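PDB 6LBK: Poly(A) RNA polymerase GLD2 from Rattus norvegicus, which probably adds successive AMP units from ATP to the 3' ends of selected cytoplasmic mRNAs and single nucleotides to certain microRNAs. Local coordinates for residues A[298-303]-A[324-329]. The protein carries 1 engineered substitution. Residues are numbered along the deposited sequence; the frame is centred on the assembly and turned at random.
Sequences FDWNTQ and KYICVE
CG of Trp300 (chi1 -41°) and CG1 of Ile326 (chi1 -54°) both lie anti to their carbonyl carbons, and the two side chains run alongside each other in a common direction. The six-membered half of the indole does the touching: Trp300 CE3 lies 4.0 Å from Ile326 CG1, and CZ3 nears CD1, an oblique, apolar approach. Phe298 CD2 rests over one indole face, displaced from the ring centre, 3.7 Å from the plane, while Phe347 of helix 344-363 meets the indole edge-to-face and also touches Ile326. Nearer the backbone, Tyr325 O sits 3.4 Å from Trp300 CB, and Cys327 CB packs against Gln303 O. The loop that presents Trp300 is folded on Asp299, whose OD1 accepts from Asn301 N at 3.3 Å in an Asx turn; OD2 takes the Thr302 hydroxyl, both from well out of the carboxylate plane, and Asp299 O receives the amides of Thr302 and Gln303. Ile326 O and Val328 N are held in turn by the side-chain amide of Asn336. This buried contact joins the loop after helix 283-297 to the approach of edge strand 328-329, which runs parallel to strand 303-306 in the small three-stranded sheet of the PAP-associated region.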
ATOM      1  N   PHE A 298      -2.827  16.786 -12.746  1.00 85.60           N
ATOM      2  CA  PHE A 298      -3.299  16.822 -11.364  1.00 84.04           C
ATOM      3  C   PHE A 298      -2.600  17.925 -10.587  1.00 85.53           C
ATOM      4  O   PHE A 298      -1.379  17.876 -10.388  1.00 78.17           O
ATOM      5  CB  PHE A 298      -3.071  15.487 -10.651  1.00 75.15           C
ATOM      6  CG  PHE A 298      -3.393  15.524  -9.164  1.00 72.30           C
ATOM      7  CD1 PHE A 298      -4.702  15.594  -8.720  1.00 74.25           C
ATOM      8  CD2 PHE A 298      -2.383  15.498  -8.213  1.00 72.90           C
ATOM      9  CE1 PHE A 298      -4.998  15.631  -7.365  1.00 74.84           C
ATOM     10  CE2 PHE A 298      -2.680  15.530  -6.842  1.00 73.66           C
ATOM     11  CZ  PHE A 298      -3.986  15.595  -6.427  1.00 72.23           C
ATOM     12  N   ASP A 299      -3.400  18.843 -10.048  1.00 90.17           N
ATOM     13  CA  ASP A 299      -2.916  20.039  -9.361  1.00 99.53           C
ATOM     14  C   ASP A 299      -2.661  19.724  -7.881  1.00 97.56           C
ATOM     15  O   ASP A 299      -3.556  19.800  -7.031  1.00 96.67           O
ATOM     16  CB  ASP A 299      -3.912  21.177  -9.546  1.00 96.83           C
ATOM     17  CG  ASP A 299      -3.372  22.502  -9.082  1.00101.65           C
ATOM     18  OD1 ASP A 299      -2.171  22.556  -8.735  1.00 98.09           O
ATOM     19  OD2 ASP A 299      -4.138  23.497  -9.090  1.00111.34           O
ATOM     20  N   TRP A 300      -1.408  19.357  -7.581  1.00 89.25           N
ATOM     21  CA  TRP A 300      -0.991  19.087  -6.208  1.00 88.94           C
ATOM     22  C   TRP A 300      -1.377  20.224  -5.273  1.00 93.21           C
ATOM     23  O   TRP A 300      -1.678  19.994  -4.095  1.00 97.64           O
ATOM     24  CB  TRP A 300       0.522  18.907  -6.143  1.00 83.21           C
ATOM     25  CG  TRP A 300       1.097  18.131  -7.259  1.00 75.04           C
ATOM     26  CD1 TRP A 300       1.626  18.633  -8.404  1.00 74.31           C
ATOM     27  CD2 TRP A 300       1.213  16.707  -7.353  1.00 75.62           C
ATOM     28  NE1 TRP A 300       2.077  17.617  -9.203  1.00 71.25           N
ATOM     29  CE2 TRP A 300       1.830  16.423  -8.581  1.00 67.95           C
ATOM     30  CE3 TRP A 300       0.861  15.644  -6.507  1.00 80.55           C
ATOM     31  CZ2 TRP A 300       2.099  15.130  -8.996  1.00 64.97           C
ATOM     32  CZ3 TRP A 300       1.129  14.347  -6.921  1.00 75.82           C
ATOM     33  CH2 TRP A 300       1.744  14.105  -8.152  1.00 73.72           C
ATOM     34  N   ASN A 301      -1.310  21.465  -5.767  1.00 88.35           N
ATOM     35  CA  ASN A 301      -1.384  22.644  -4.914  1.00 90.99           C
ATOM     36  C   ASN A 301      -2.804  23.004  -4.508  1.00 93.56           C
ATOM     37  O   ASN A 301      -2.979  23.760  -3.546  1.00 96.75           O
ATOM     38  CB  ASN A 301      -0.733  23.842  -5.613  1.00 93.99           C
ATOM     39  CG  ASN A 301       0.668  23.535  -6.112  1.00 93.06           C
ATOM     40  OD1 ASN A 301       1.128  22.390  -6.064  1.00 91.19           O
ATOM     41  ND2 ASN A 301       1.355  24.550  -6.591  1.00 94.01           N
ATOM     42  N   THR A 302      -3.821  22.487  -5.196  1.00 93.25           N
ATOM     43  CA  THR A 302      -5.187  22.841  -4.850  1.00 96.85           C
ATOM     44  C   THR A 302      -6.058  21.664  -4.438  1.00104.27           C
ATOM     45  O   THR A 302      -7.093  21.888  -3.788  1.00100.81           O
ATOM     46  CB  THR A 302      -5.872  23.549  -6.027  1.00100.74           C
ATOM     47  OG1 THR A 302      -5.916  22.654  -7.147  1.00104.56           O
ATOM     48  CG2 THR A 302      -5.100  24.813  -6.407  1.00104.09           C
ATOM     49  N   GLN A 303      -5.689  20.425  -4.781  1.00108.61           N
ATOM     50  CA  GLN A 303      -6.600  19.311  -4.564  1.00106.11           C
ATOM     51  C   GLN A 303      -5.980  18.168  -3.771  1.00 87.43           C
ATOM     52  O   GLN A 303      -4.761  18.009  -3.674  1.00 80.80           O
ATOM     53  CB  GLN A 303      -7.178  18.767  -5.876  1.00113.15           C
ATOM     54  CG  GLN A 303      -8.271  19.661  -6.429  1.00125.26           C
ATOM     55  CD  GLN A 303      -9.139  18.948  -7.426  1.00128.95           C
ATOM     56  OE1 GLN A 303      -8.657  18.123  -8.200  1.00122.42           O
ATOM     57  NE2 GLN A 303     -10.432  19.272  -7.428  1.00136.85           N
ATOM     58  N   LYS A 324       1.208  21.519   2.968  1.00122.70           N
ATOM     59  CA  LYS A 324       1.624  20.253   2.327  1.00111.72           C
ATOM     60  C   LYS A 324       1.704  20.363   0.815  1.00112.04           C
ATOM     61  O   LYS A 324       0.832  20.980   0.218  1.00115.03           O
ATOM     62  CB  LYS A 324       0.541  19.208   2.543  1.00105.25           C
ATOM     63  CG  LYS A 324      -0.004  19.155   3.948  1.00106.30           C
ATOM     64  CD  LYS A 324       1.065  19.144   4.987  1.00106.84           C
ATOM     65  CE  LYS A 324       1.581  17.759   5.284  1.00105.20           C
ATOM     66  NZ  LYS A 324       3.046  17.776   5.495  1.00109.64           N
ATOM     67  N   TYR A 325       2.667  19.653   0.244  1.00107.27           N
ATOM     68  CA  TYR A 325       2.820  19.561  -1.222  1.00108.00           C
ATOM     69  C   TYR A 325       1.848  18.519  -1.786  1.00 98.37           C
ATOM     70  O   TYR A 325       1.214  18.806  -2.776  1.00100.86           O
ATOM     71  CB  TYR A 325       4.236  19.111  -1.526  1.00105.42           C
ATOM     72  CG  TYR A 325       5.305  20.073  -1.109  1.00105.96           C
ATOM     73  CD1 TYR A 325       5.101  21.430  -1.175  1.00111.10           C
ATOM     74  CD2 TYR A 325       6.543  19.621  -0.716  1.00103.96           C
ATOM     75  CE1 TYR A 325       6.103  22.315  -0.836  1.00117.52           C
ATOM     76  CE2 TYR A 325       7.559  20.486  -0.371  1.00108.70           C
ATOM     77  CZ  TYR A 325       7.332  21.839  -0.436  1.00116.30           C
ATOM     78  OH  TYR A 325       8.322  22.699  -0.091  1.00129.24           O
ATOM     79  N   ILE A 326       1.671  17.381  -1.121  1.00 90.61           N
ATOM     80  CA  ILE A 326       0.840  16.313  -1.650  1.00 82.80           C
ATOM     81  C   ILE A 326      -0.197  15.980  -0.583  1.00 86.88           C
ATOM     82  O   ILE A 326       0.137  15.899   0.607  1.00 83.49           O
ATOM     83  CB  ILE A 326       1.686  15.080  -2.031  1.00 78.46           C
ATOM     84  CG1 ILE A 326       2.805  15.478  -2.994  1.00 77.85           C
ATOM     85  CG2 ILE A 326       0.840  13.982  -2.700  1.00 78.30           C
ATOM     86  CD1 ILE A 326       3.583  14.319  -3.527  1.00 72.53           C
ATOM     87  N   CYS A 327      -1.462  15.881  -1.000  1.00 88.30           N
ATOM     88  CA  CYS A 327      -2.598  15.638  -0.105  1.00 86.04           C
ATOM     89  C   CYS A 327      -3.392  14.421  -0.580  1.00 90.26           C
ATOM     90  O   CYS A 327      -4.162  14.523  -1.536  1.00 96.23           O
ATOM     91  CB  CYS A 327      -3.503  16.855  -0.027  1.00 89.44           C
ATOM     92  SG  CYS A 327      -2.740  18.298   0.685  1.00106.12           S
ATOM     93  N   VAL A 328      -3.232  13.285   0.091  1.00 77.51           N
ATOM     94  CA  VAL A 328      -4.019  12.078  -0.164  1.00 70.48           C
ATOM     95  C   VAL A 328      -4.835  11.749   1.099  1.00 72.78           C
ATOM     96  O   VAL A 328      -4.265  11.597   2.183  1.00 78.37           O
ATOM     97  CB  VAL A 328      -3.118  10.905  -0.564  1.00 64.98           C
ATOM     98  CG1 VAL A 328      -3.945   9.719  -0.995  1.00 71.78           C
ATOM     99  CG2 VAL A 328      -2.138  11.335  -1.627  1.00 64.37           C
ATOM    100  N   GLU A 329      -6.164  11.713   0.980  1.00 73.67           N
ATOM    101  CA  GLU A 329      -7.035  11.499   2.132  1.00 76.08           C
ATOM    102  C   GLU A 329      -7.064  10.017   2.510  1.00 88.75           C
ATOM    103  O   GLU A 329      -7.409   9.167   1.684  1.00 90.51           O
ATOM    104  CB  GLU A 329      -8.453  11.991   1.843  1.00 79.95           C
ATOM    105  CG  GLU A 329      -9.417  11.884   3.032  1.00 83.48           C
ATOM    106  CD  GLU A 329     -10.898  12.106   2.660  1.00 90.83           C
ATOM    107  OE1 GLU A 329     -11.597  12.884   3.362  1.00 96.90           O
ATOM    108  OE2 GLU A 329     -11.375  11.496   1.679  1.00 94.20           O
TER